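Fructuronate-tagaturonate epimerase UxaE from Cohnella laeviribosi in complex with 1 glycerol (Cohnella laeviribosi, PDB 6IL9) catalyses the interconversion of fructuronate and tagaturonate as an epimerase (EC 5.1.2.7), built on a TIM barrel that holds a zinc ion. Local coordinates at residues Y51-G56 against L75-P80; G97-I102 against L437-Y442; Y387-Q392 against S454-D459; F398-A403 against Y442-Q447. All coordinates share one frame; numbering follows the deposited sequence.

Interaction 1 (Y51-G56 against L75-P80); sequences YDELRG and LNRHFP
Glu53, Arg77 and His78 meet at one carboxylate oxygen. Glu53 OE1 accepts from His78 NE2 at 2.6 Å with an N-H...O angle of 177°, and from Arg77 NH1 at 2.8 Å and NE at 3.0 Å. The arginine thus grips side-on, NE and NH1 both on OE1, a salt bridge with OE1 practically in the guanidinium plane. OE1 lies in the imidazole plane too, whereas the donors stand well out of the carboxylate plane, His78 on one side of it and both Arg77 nitrogens on the other. Arg77 presents this edge by leaving its helix with CG anti to the backbone N (chi1 172°) and then bending at chi3. The other oxygen, Glu53 OE2, takes a hydrogen bond from a water 2.7 Å away, which also accepts a weak bond from Arg77 NE. Beneath this polar group, Leu54 CD2 and Leu75 CD2 are 4.4 Å apart, both leucines also touching Leu42 of strand 39-45. The contact joins the ends of helices 49-53 and 69-78, beside the antiparallel sheet. His78 ND1 is bonded to Ser26 OG, which helps fix the ring. Three donors converging on OE1 would probably stabilise the ionised carboxylate.

Interaction 2 (G97-I102 against L437-Y442); sequences GDRLGI and LLHITY
The guanidinium of Arg99 lies flat on the ring of Tyr442, with the planes 19° apart and Arg99 CZ 3.6 Å from the ring centroid. This is a cation-pi stack over the face, displaced toward the CD1-CE1 rim: NH1 of Arg99 comes within 3.1 Å of Tyr442 CD1. The aliphatic part follows the same face, Arg99 CD standing 4.0 Å from the Tyr442 centroid as a CH-pi contact. Arg99 can span the gap because its chain runs extended from CG to NE. Tyr442 offers its face from an unusual setting, its CG lodged between the backbone N and the carbonyl carbon (chi1 68°).

The arginine belongs to the loop after strand 93-96, the first strand of the TIM barrel, and its partners to the end of helix 432-440 and the start of helix 442-446. Within that loop an Asx turn shapes the backbone: Asp98 OD1 accepts from Leu100 N at 3.0 Å.

Arg99 NH1 also donates to the carbonyl oxygen of His439 at 3.1 Å, a bent bond of 136°. The imidazole of His439 stands nearly perpendicular to the guanidinium, and one water joins them, 2.9 Å from Arg99 NH2 and 2.8 Å from His439 ND1. Arg99 and Tyr442 each have a further polar partner: Arg99 NE forms a salt bridge with Glu127, and Tyr442 OH is hydrogen-bonded to Tyr405 OH. His439 NE2 bonds to a phosphate oxygen of the phosphoserine at position 346, and the His439 side chain comes to about 5 Å from the bound glycerol, near it rather than in contact.

Interaction 3 (Y387-Q392 against S454-D459); sequences YRRMHQ and SSLFRD
The backbones come closest at Met390 and Phe457, whose CA atoms are 7.1 Å apart, where helix 384-402 passes the turn that leads into helix 458-467 with Phe457 at its N-cap position. The aromatic ring of Phe457 fills the gap. Met390 lays its CG over one face, 4.1 Å from the Phe457 ring centroid and 26° off the normal, in a CH-pi contact. Its sulfur, Met390 SD, 5.4 Å from that Phe457 centroid and oblique to the ring, adds a more distant Met-aromatic contact. The opposite face of the ring is covered by CG of its own neighbour Leu456, leaving the phenyl sandwiched between two aliphatic groups.

Arg389 approaches the ring obliquely near CE1. Its guanidinium is inclined 45° to the phenyl plane and sets a face over Phe457 CE1, which lies 3.4 Å from Arg389 NH2. The chain reaches there because CG sits beside the backbone N, anti to the carbonyl carbon, and the arm bends at chi3, bringing the head to the turn. NH2 then donates to the carbonyl oxygen of Leu456 at 2.9 Å with an angle of 155°, meeting it from above the carbonyl plane rather than on a lone pair. Leu456 CD1 touches the edge of the same group, 3.6 Å from Arg389 NH2.

Three helices contribute neighbours that pack round Met390 and Phe457: Leu445 of helix 442-446 touches both, Trp372 of helix 369-382 touches Met390, and Tyr393 of helix 384-402 meets the Phe457 ring edge-to-face.

Interaction 4 (F398-A403 against Y442-Q447); sequences FEEATA and YGLLLQ
Leu444 sets its methyl groups against helix 384-402, CD1 on Ala401 and beside Glu400, CD2 at the Glu400 carboxylate. CD1 packs on the CB of Ala401 at 3.8 Å, a small apolar contact, and lies 4.1 Å from Glu400 CB. CD2 meets the acid instead: Glu400 OE1 is 3.2 Å from Leu444 CD2, a close van der Waals approach of a carboxylate oxygen to a methyl rather than a polar bond. The two side chains lie at a slant to each other. Leu444 aims its fork at the helix because CG stands beside the backbone N, anti to the carbonyl carbon (chi1 -64°).

The nearest CA atoms, those of Ala401 and Leu444, are 7.5 Å apart, a close approach that goes with the small alanine on one side. In fold terms this is helix-to-helix packing in the helical part that follows the TIM-barrel strands: the last turn of helix 384-402, weakly bonded and kinked here, against the short helix 442-446. Glu400 runs extended beyond CG and lies along the exposed side of the contact.

In the next shell, the other oxygen of Glu400, OE2, is hydrogen-bonded to His397 ND1, about one turn back, and His397 also touches Leu444. Ala401 is backed by Ile440 and Thr441 from the neighbouring segment. Within its own helix, Ala401 N bonds to the carbonyl oxygen of Phe398 at 2.9 Å.

Overall arrangement
Interaction 1 stands apart: it ties helices 49-53 and 69-78 beside the antiparallel sheet, with its centre 30 to 38 Å from those of the other three, and it closes before they open along the chain. Interactions 2, 3 and 4, centres 10 to 13 Å apart, cluster round the helices after the last barrel strand, segment 97-102 reaching in from the loop after strand 93-96. Interactions 3 and 4 both use helix 384-402, with 4 nested inside the loop closed by 3; along the chain, the segments of interaction 2 alternate with those of 3 and of 4, and it shares Tyr442 with 4. Interaction 2 thus connects this cluster to the TIM barrel, where His161, Asp273 and His343 bind zinc.

Interaction 1 (Y51-G56 against L75-P80)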
# COMPACT_ATOMS: atom_id res chain seq x y z
N TYR A 51 5.30 23.23 23.32
CA TYR A 51 4.81 22.74 24.61
C TYR A 51 3.36 23.14 24.84
O TYR A 51 2.55 22.34 25.34
CB TYR A 51 5.70 23.26 25.74
CG TYR A 51 5.35 22.72 27.12
CD1 TYR A 51 4.30 23.26 27.88
CD2 TYR A 51 6.07 21.67 27.68
CE1 TYR A 51 3.99 22.76 29.13
CE2 TYR A 51 5.77 21.17 28.93
CZ TYR A 51 4.73 21.72 29.66
OH TYR A 51 4.42 21.22 30.90
N ASP A 52 3.00 24.38 24.49
CA ASP A 52 1.66 24.87 24.79
C ASP A 52 0.60 24.19 23.93
O ASP A 52 -0.52 23.96 24.39
CB ASP A 52 1.60 26.39 24.59
CG ASP A 52 2.59 27.13 25.47
OD1 ASP A 52 2.89 26.64 26.58
OD2 ASP A 52 3.07 28.20 25.04
N GLU A 53 0.95 23.87 22.68
CA GLU A 53 -0.04 23.36 21.74
C GLU A 53 -0.29 21.87 21.91
O GLU A 53 -1.40 21.39 21.64
CB GLU A 53 0.40 23.68 20.31
CG GLU A 53 0.32 25.17 19.97
CD GLU A 53 1.16 25.57 18.77
OE1 GLU A 53 1.54 24.68 17.98
OE2 GLU A 53 1.45 26.78 18.64
N LEU A 54 0.71 21.12 22.35
CA LEU A 54 0.49 19.71 22.65
C LEU A 54 -0.51 19.56 23.79
O LEU A 54 -0.51 20.34 24.75
CB LEU A 54 1.81 19.03 23.01
CG LEU A 54 2.79 18.89 21.85
CD1 LEU A 54 4.19 18.56 22.37
CD2 LEU A 54 2.30 17.82 20.88
N ARG A 55 -1.37 18.56 23.67
CA ARG A 55 -2.35 18.23 24.69
C ARG A 55 -1.84 17.04 25.49
O ARG A 55 -1.53 15.99 24.93
CB ARG A 55 -3.71 17.92 24.06
CG ARG A 55 -4.84 17.73 25.06
CD ARG A 55 -6.18 18.21 24.50
NE ARG A 55 -7.26 17.26 24.74
CZ ARG A 55 -8.55 17.58 24.76
NH1 ARG A 55 -9.46 16.65 24.99
NH2 ARG A 55 -8.92 18.83 24.54
N GLY A 56 -1.74 17.22 26.81
CA GLY A 56 -1.29 16.14 27.66
C GLY A 56 -1.45 16.51 29.12
O GLY A 56 -2.03 17.54 29.45
N LEU A 75 2.52 18.26 15.74
CA LEU A 75 3.85 17.88 15.28
C LEU A 75 4.05 18.26 13.81
O LEU A 75 5.14 18.70 13.42
CB LEU A 75 4.09 16.37 15.47
CG LEU A 75 4.23 15.82 16.88
CD1 LEU A 75 4.72 14.37 16.82
CD2 LEU A 75 5.19 16.65 17.71
N ASN A 76 3.01 18.11 12.99
CA ASN A 76 3.09 18.50 11.59
C ASN A 76 3.47 19.97 11.45
O ASN A 76 4.25 20.34 10.55
CB ASN A 76 1.75 18.26 10.89
CG ASN A 76 1.53 16.80 10.48
OD1 ASN A 76 0.42 16.46 10.08
ND2 ASN A 76 2.55 15.96 10.59
N ARG A 77 2.92 20.83 12.31
CA ARG A 77 3.19 22.26 12.19
C ARG A 77 4.63 22.60 12.54
O ARG A 77 5.23 23.48 11.91
CB ARG A 77 2.23 23.05 13.08
CG ARG A 77 2.57 24.55 13.16
CD ARG A 77 1.42 25.37 13.74
NE ARG A 77 0.95 24.85 15.02
CZ ARG A 77 -0.13 24.08 15.17
NH1 ARG A 77 -0.49 23.65 16.38
NH2 ARG A 77 -0.84 23.74 14.10
N HIS A 78 5.21 21.92 13.52
CA HIS A 78 6.55 22.25 14.00
C HIS A 78 7.65 21.41 13.38
O HIS A 78 8.82 21.79 13.46
CB HIS A 78 6.60 22.12 15.53
CG HIS A 78 5.68 23.07 16.24
ND1 HIS A 78 6.10 24.26 16.79
CD2 HIS A 78 4.34 23.00 16.48
CE1 HIS A 78 5.08 24.88 17.34
NE2 HIS A 78 4.00 24.14 17.17
N PHE A 79 7.32 20.28 12.77
CA PHE A 79 8.31 19.36 12.20
C PHE A 79 7.84 18.96 10.81
O PHE A 79 7.12 17.96 10.64
CB PHE A 79 8.51 18.15 13.11
CG PHE A 79 8.96 18.52 14.49
CD1 PHE A 79 10.28 18.87 14.73
CD2 PHE A 79 8.07 18.52 15.55
CE1 PHE A 79 10.71 19.20 16.00
CE2 PHE A 79 8.49 18.86 16.83
CZ PHE A 79 9.81 19.20 17.05
N PRO A 80 8.23 19.72 9.78
CA PRO A 80 7.74 19.42 8.43
C PRO A 80 8.06 18.02 7.94
O PRO A 80 7.31 17.49 7.11
CB PRO A 80 8.44 20.50 7.58
CG PRO A 80 8.63 21.65 8.54
CD PRO A 80 8.96 21.00 9.85
O HOH W 1 2.35 27.45 16.22

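Interaction 2 (G97-I102 against L437-Y442)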
# COMPACT_ATOMS: atom_id res chain seq x y z
N GLY A 97 1.96 -0.64 3.12
CA GLY A 97 0.64 -0.60 3.74
C GLY A 97 0.63 -1.27 5.11
O GLY A 97 1.28 -2.30 5.33
N ASP A 98 -0.13 -0.69 6.02
CA ASP A 98 -0.16 -1.13 7.41
C ASP A 98 -1.62 -1.17 7.85
O ASP A 98 -2.22 -0.14 8.14
CB ASP A 98 0.67 -0.18 8.27
CG ASP A 98 0.73 -0.62 9.72
OD1 ASP A 98 0.20 -1.71 10.06
OD2 ASP A 98 1.30 0.15 10.51
N ARG A 99 -2.17 -2.39 7.91
CA ARG A 99 -3.55 -2.63 8.31
C ARG A 99 -3.76 -2.47 9.80
O ARG A 99 -4.91 -2.40 10.24
CB ARG A 99 -3.97 -4.04 7.90
CG ARG A 99 -3.99 -4.24 6.41
CD ARG A 99 -4.11 -5.69 6.03
NE ARG A 99 -4.44 -5.81 4.61
CZ ARG A 99 -4.64 -6.96 3.99
NH1 ARG A 99 -4.53 -8.10 4.65
NH2 ARG A 99 -4.95 -6.96 2.70
N LEU A 100 -2.67 -2.41 10.56
CA LEU A 100 -2.71 -2.46 12.02
C LEU A 100 -2.33 -1.15 12.67
O LEU A 100 -2.75 -0.89 13.80
CB LEU A 100 -1.78 -3.56 12.53
CG LEU A 100 -2.03 -4.96 11.96
CD1 LEU A 100 -0.91 -5.90 12.39
CD2 LEU A 100 -3.39 -5.48 12.41
N GLY A 101 -1.52 -0.33 12.01
CA GLY A 101 -1.03 0.88 12.62
C GLY A 101 0.20 0.73 13.50
O GLY A 101 0.56 1.69 14.19
N ILE A 102 0.86 -0.44 13.49
CA ILE A 102 2.02 -0.69 14.33
C ILE A 102 3.28 -1.04 13.54
O ILE A 102 4.31 -1.35 14.15
CB ILE A 102 1.74 -1.81 15.36
CG1 ILE A 102 1.43 -3.13 14.65
CG2 ILE A 102 0.62 -1.40 16.30
CD1 ILE A 102 1.30 -4.33 15.61
N LEU A 437 -5.01 -18.02 3.60
CA LEU A 437 -6.10 -18.14 4.56
C LEU A 437 -6.06 -16.99 5.56
O LEU A 437 -7.09 -16.35 5.82
CB LEU A 437 -5.99 -19.48 5.29
CG LEU A 437 -6.87 -19.68 6.52
CD1 LEU A 437 -8.32 -19.80 6.09
CD2 LEU A 437 -6.41 -20.92 7.30
N LEU A 438 -4.88 -16.72 6.12
CA LEU A 438 -4.75 -15.66 7.11
C LEU A 438 -4.68 -14.27 6.47
O LEU A 438 -5.13 -13.29 7.07
CB LEU A 438 -3.52 -15.90 7.99
CG LEU A 438 -3.69 -16.78 9.25
CD1 LEU A 438 -4.57 -16.10 10.27
CD2 LEU A 438 -4.24 -18.18 8.93
N HIS A 439 -4.16 -14.18 5.24
CA HIS A 439 -3.98 -12.88 4.59
C HIS A 439 -5.33 -12.20 4.40
O HIS A 439 -5.50 -11.03 4.76
CB HIS A 439 -3.28 -13.08 3.23
CG HIS A 439 -2.82 -11.81 2.56
ND1 HIS A 439 -3.68 -10.79 2.20
CD2 HIS A 439 -1.59 -11.43 2.14
CE1 HIS A 439 -3.00 -9.83 1.61
NE2 HIS A 439 -1.73 -10.20 1.55
N ILE A 440 -6.30 -12.95 3.89
CA ILE A 440 -7.54 -12.38 3.39
C ILE A 440 -8.59 -12.24 4.48
O ILE A 440 -9.54 -11.46 4.32
CB ILE A 440 -7.96 -13.29 2.21
CG1 ILE A 440 -7.32 -12.84 0.91
CG2 ILE A 440 -9.42 -13.43 2.05
CD1 ILE A 440 -5.86 -12.94 0.85
N THR A 441 -8.42 -12.92 5.61
CA THR A 441 -9.36 -12.90 6.72
C THR A 441 -9.01 -11.86 7.78
O THR A 441 -9.57 -11.90 8.87
CB THR A 441 -9.48 -14.29 7.37
OG1 THR A 441 -8.18 -14.79 7.73
CG2 THR A 441 -10.17 -15.30 6.41
N TYR A 442 -8.10 -10.93 7.47
CA TYR A 442 -7.69 -9.93 8.47
C TYR A 442 -8.88 -9.15 9.01
O TYR A 442 -8.95 -8.89 10.23
CB TYR A 442 -6.67 -8.96 7.86
CG TYR A 442 -7.24 -8.06 6.78
CD1 TYR A 442 -7.49 -8.53 5.50
CD2 TYR A 442 -7.57 -6.73 7.06
CE1 TYR A 442 -8.03 -7.71 4.52
CE2 TYR A 442 -8.11 -5.90 6.08
CZ TYR A 442 -8.34 -6.40 4.82
OH TYR A 442 -8.87 -5.57 3.86
O HOH W 2 -6.12 -9.43 1.86

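Interaction 3 (Y387-Q392 against S454-D459)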
# COMPACT_ATOMS: atom_id res chain seq x y z
N TYR A 387 -2.93 -17.98 18.27
CA TYR A 387 -2.83 -18.33 16.86
C TYR A 387 -3.83 -19.42 16.49
O TYR A 387 -4.54 -19.32 15.48
CB TYR A 387 -1.40 -18.78 16.49
CG TYR A 387 -1.41 -19.15 15.03
CD1 TYR A 387 -1.24 -18.17 14.05
CD2 TYR A 387 -1.68 -20.45 14.61
CE1 TYR A 387 -1.31 -18.48 12.70
CE2 TYR A 387 -1.77 -20.77 13.27
CZ TYR A 387 -1.58 -19.78 12.32
OH TYR A 387 -1.67 -20.12 10.99
N ARG A 388 -3.90 -20.49 17.30
CA ARG A 388 -4.83 -21.59 17.00
C ARG A 388 -6.26 -21.09 16.92
O ARG A 388 -7.01 -21.47 16.00
CB ARG A 388 -4.72 -22.68 18.06
CG ARG A 388 -3.40 -23.40 18.10
CD ARG A 388 -3.42 -24.56 19.13
NE ARG A 388 -2.11 -25.19 19.18
CZ ARG A 388 -1.72 -26.19 18.39
NH1 ARG A 388 -2.55 -26.70 17.48
NH2 ARG A 388 -0.49 -26.66 18.50
N ARG A 389 -6.68 -20.24 17.86
CA ARG A 389 -8.03 -19.72 17.82
C ARG A 389 -8.27 -18.87 16.57
O ARG A 389 -9.34 -18.97 15.95
CB ARG A 389 -8.31 -18.91 19.09
CG ARG A 389 -8.38 -19.79 20.34
CD ARG A 389 -8.57 -18.95 21.58
NE ARG A 389 -9.69 -18.03 21.40
CZ ARG A 389 -9.62 -16.72 21.58
NH1 ARG A 389 -8.47 -16.16 21.95
NH2 ARG A 389 -10.69 -15.97 21.38
N MET A 390 -7.30 -18.04 16.19
CA MET A 390 -7.44 -17.20 15.00
C MET A 390 -7.45 -18.04 13.73
O MET A 390 -8.25 -17.79 12.81
CB MET A 390 -6.32 -16.16 14.95
CG MET A 390 -6.35 -15.13 16.09
SD MET A 390 -5.04 -13.84 16.06
CE MET A 390 -5.50 -12.91 14.59
N HIS A 391 -6.57 -19.04 13.64
CA HIS A 391 -6.49 -19.89 12.46
C HIS A 391 -7.79 -20.67 12.27
O HIS A 391 -8.34 -20.72 11.16
CB HIS A 391 -5.27 -20.81 12.61
CG HIS A 391 -5.07 -21.81 11.50
ND1 HIS A 391 -3.89 -21.88 10.78
CD2 HIS A 391 -5.85 -22.82 11.05
CE1 HIS A 391 -3.97 -22.88 9.92
NE2 HIS A 391 -5.15 -23.47 10.06
N GLN A 392 -8.32 -21.23 13.36
CA GLN A 392 -9.56 -22.00 13.26
C GLN A 392 -10.73 -21.11 12.85
O GLN A 392 -11.57 -21.51 12.04
CB GLN A 392 -9.84 -22.69 14.60
CG GLN A 392 -10.93 -23.76 14.51
CD GLN A 392 -10.61 -24.84 13.47
OE1 GLN A 392 -9.53 -25.44 13.48
NE2 GLN A 392 -11.57 -25.09 12.58
N SER A 454 -17.41 -7.63 23.35
CA SER A 454 -15.97 -7.45 23.47
C SER A 454 -15.27 -8.15 22.30
O SER A 454 -15.85 -8.99 21.61
CB SER A 454 -15.46 -8.01 24.80
OG SER A 454 -15.73 -9.39 24.93
N SER A 455 -14.00 -7.79 22.09
CA SER A 455 -13.29 -8.35 20.95
C SER A 455 -12.94 -9.81 21.21
O SER A 455 -12.62 -10.21 22.33
CB SER A 455 -12.02 -7.54 20.65
OG SER A 455 -10.97 -7.89 21.52
N LEU A 456 -13.05 -10.62 20.15
CA LEU A 456 -12.74 -12.03 20.26
C LEU A 456 -11.24 -12.28 20.18
O LEU A 456 -10.70 -13.10 20.93
CB LEU A 456 -13.49 -12.81 19.17
CG LEU A 456 -13.48 -14.34 19.21
CD1 LEU A 456 -14.04 -14.91 20.52
CD2 LEU A 456 -14.26 -14.90 18.02
N PHE A 457 -10.54 -11.56 19.29
CA PHE A 457 -9.09 -11.69 19.17
C PHE A 457 -8.33 -10.38 19.23
O PHE A 457 -7.15 -10.40 19.59
CB PHE A 457 -8.70 -12.37 17.84
CG PHE A 457 -9.52 -13.58 17.51
CD1 PHE A 457 -9.42 -14.72 18.29
CD2 PHE A 457 -10.36 -13.58 16.42
CE1 PHE A 457 -10.16 -15.84 17.99
CE2 PHE A 457 -11.11 -14.69 16.11
CZ PHE A 457 -11.01 -15.83 16.89
N ARG A 458 -8.96 -9.25 18.89
CA ARG A 458 -8.19 -8.06 18.53
C ARG A 458 -7.40 -7.51 19.71
O ARG A 458 -6.23 -7.13 19.55
CB ARG A 458 -9.13 -7.00 17.96
CG ARG A 458 -8.41 -5.76 17.49
CD ARG A 458 -9.40 -4.73 16.99
NE ARG A 458 -8.74 -3.57 16.42
CZ ARG A 458 -8.23 -2.57 17.14
NH1 ARG A 458 -8.31 -2.60 18.46
NH2 ARG A 458 -7.65 -1.55 16.53
N ASP A 459 -8.00 -7.44 20.89
CA ASP A 459 -7.30 -6.87 22.04
C ASP A 459 -6.08 -7.71 22.41
O ASP A 459 -4.99 -7.17 22.64
CB ASP A 459 -8.24 -6.74 23.24
CG ASP A 459 -9.32 -5.71 23.01
OD1 ASP A 459 -9.06 -4.73 22.27
OD2 ASP A 459 -10.43 -5.88 23.55

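Interaction 4 (F398-A403 against Y442-Q447)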
# COMPACT_ATOMS: atom_id res chain seq x y z
N PHE A 398 -13.73 -18.51 6.03
CA PHE A 398 -12.93 -18.20 4.85
C PHE A 398 -13.79 -17.77 3.66
O PHE A 398 -13.44 -16.84 2.93
CB PHE A 398 -12.09 -19.43 4.51
CG PHE A 398 -11.16 -19.24 3.36
CD1 PHE A 398 -10.13 -18.33 3.42
CD2 PHE A 398 -11.29 -20.03 2.23
CE1 PHE A 398 -9.25 -18.19 2.37
CE2 PHE A 398 -10.42 -19.88 1.16
CZ PHE A 398 -9.40 -18.96 1.24
N GLU A 399 -14.93 -18.45 3.46
CA GLU A 399 -15.77 -18.15 2.31
C GLU A 399 -16.22 -16.69 2.28
O GLU A 399 -16.34 -16.10 1.21
CB GLU A 399 -16.98 -19.09 2.30
CG GLU A 399 -17.41 -19.58 0.93
CD GLU A 399 -18.87 -20.03 0.89
OE1 GLU A 399 -19.40 -20.43 1.94
OE2 GLU A 399 -19.48 -19.97 -0.20
N GLU A 400 -16.46 -16.10 3.46
CA GLU A 400 -16.85 -14.69 3.50
C GLU A 400 -15.75 -13.78 2.96
O GLU A 400 -16.04 -12.76 2.33
CB GLU A 400 -17.21 -14.29 4.94
CG GLU A 400 -18.22 -15.21 5.60
CD GLU A 400 -18.14 -15.20 7.12
OE1 GLU A 400 -17.70 -14.18 7.68
OE2 GLU A 400 -18.49 -16.22 7.75
N ALA A 401 -14.50 -14.15 3.18
CA ALA A 401 -13.39 -13.31 2.77
C ALA A 401 -13.03 -13.50 1.29
O ALA A 401 -12.55 -12.56 0.65
CB ALA A 401 -12.21 -13.57 3.70
N THR A 402 -13.27 -14.69 0.73
CA THR A 402 -13.01 -14.89 -0.69
C THR A 402 -13.93 -14.05 -1.57
O THR A 402 -13.65 -13.88 -2.76
CB THR A 402 -13.13 -16.36 -1.08
OG1 THR A 402 -14.48 -16.81 -0.91
CG2 THR A 402 -12.20 -17.21 -0.23
N ALA A 403 -15.02 -13.51 -1.01
CA ALA A 403 -15.85 -12.59 -1.76
C ALA A 403 -15.15 -11.27 -2.05
O ALA A 403 -15.52 -10.57 -3.00
CB ALA A 403 -17.16 -12.34 -1.01
N TYR A 442 -8.10 -10.93 7.47
CA TYR A 442 -7.69 -9.93 8.47
C TYR A 442 -8.88 -9.15 9.01
O TYR A 442 -8.95 -8.89 10.23
CB TYR A 442 -6.67 -8.96 7.86
CG TYR A 442 -7.24 -8.06 6.78
CD1 TYR A 442 -7.49 -8.53 5.50
CD2 TYR A 442 -7.57 -6.73 7.06
CE1 TYR A 442 -8.03 -7.71 4.52
CE2 TYR A 442 -8.11 -5.90 6.08
CZ TYR A 442 -8.34 -6.40 4.82
OH TYR A 442 -8.87 -5.57 3.86
N GLY A 443 -9.80 -8.75 8.14
CA GLY A 443 -10.92 -7.93 8.58
C GLY A 443 -11.88 -8.72 9.47
O GLY A 443 -12.28 -8.25 10.54
N LEU A 444 -12.22 -9.94 9.05
CA LEU A 444 -13.07 -10.81 9.85
C LEU A 444 -12.45 -11.10 11.22
O LEU A 444 -13.17 -11.23 12.21
CB LEU A 444 -13.31 -12.13 9.13
CG LEU A 444 -14.06 -12.13 7.82
CD1 LEU A 444 -13.83 -13.48 7.16
CD2 LEU A 444 -15.53 -11.88 8.08
N LEU A 445 -11.13 -11.29 11.26
CA LEU A 445 -10.48 -11.60 12.53
C LEU A 445 -10.41 -10.38 13.43
O LEU A 445 -10.70 -10.46 14.63
CB LEU A 445 -9.07 -12.13 12.27
CG LEU A 445 -8.99 -13.55 11.69
CD1 LEU A 445 -7.62 -13.82 11.06
CD2 LEU A 445 -9.28 -14.58 12.77
N LEU A 446 -10.02 -9.24 12.86
CA LEU A 446 -9.84 -8.01 13.65
C LEU A 446 -11.16 -7.52 14.21
O LEU A 446 -11.21 -6.99 15.33
CB LEU A 446 -9.21 -6.93 12.77
CG LEU A 446 -7.77 -6.45 12.94
CD1 LEU A 446 -6.97 -7.22 13.99
CD2 LEU A 446 -7.05 -6.42 11.57
N GLN A 447 -12.25 -7.67 13.46
CA GLN A 447 -13.54 -7.16 13.91
C GLN A 447 -14.37 -8.21 14.65
O GLN A 447 -15.48 -7.89 15.09
CB GLN A 447 -14.32 -6.59 12.72
CG GLN A 447 -13.54 -5.55 11.93
CD GLN A 447 -13.91 -4.11 12.27
OE1 GLN A 447 -13.59 -3.60 13.35
NE2 GLN A 447 -14.59 -3.45 11.33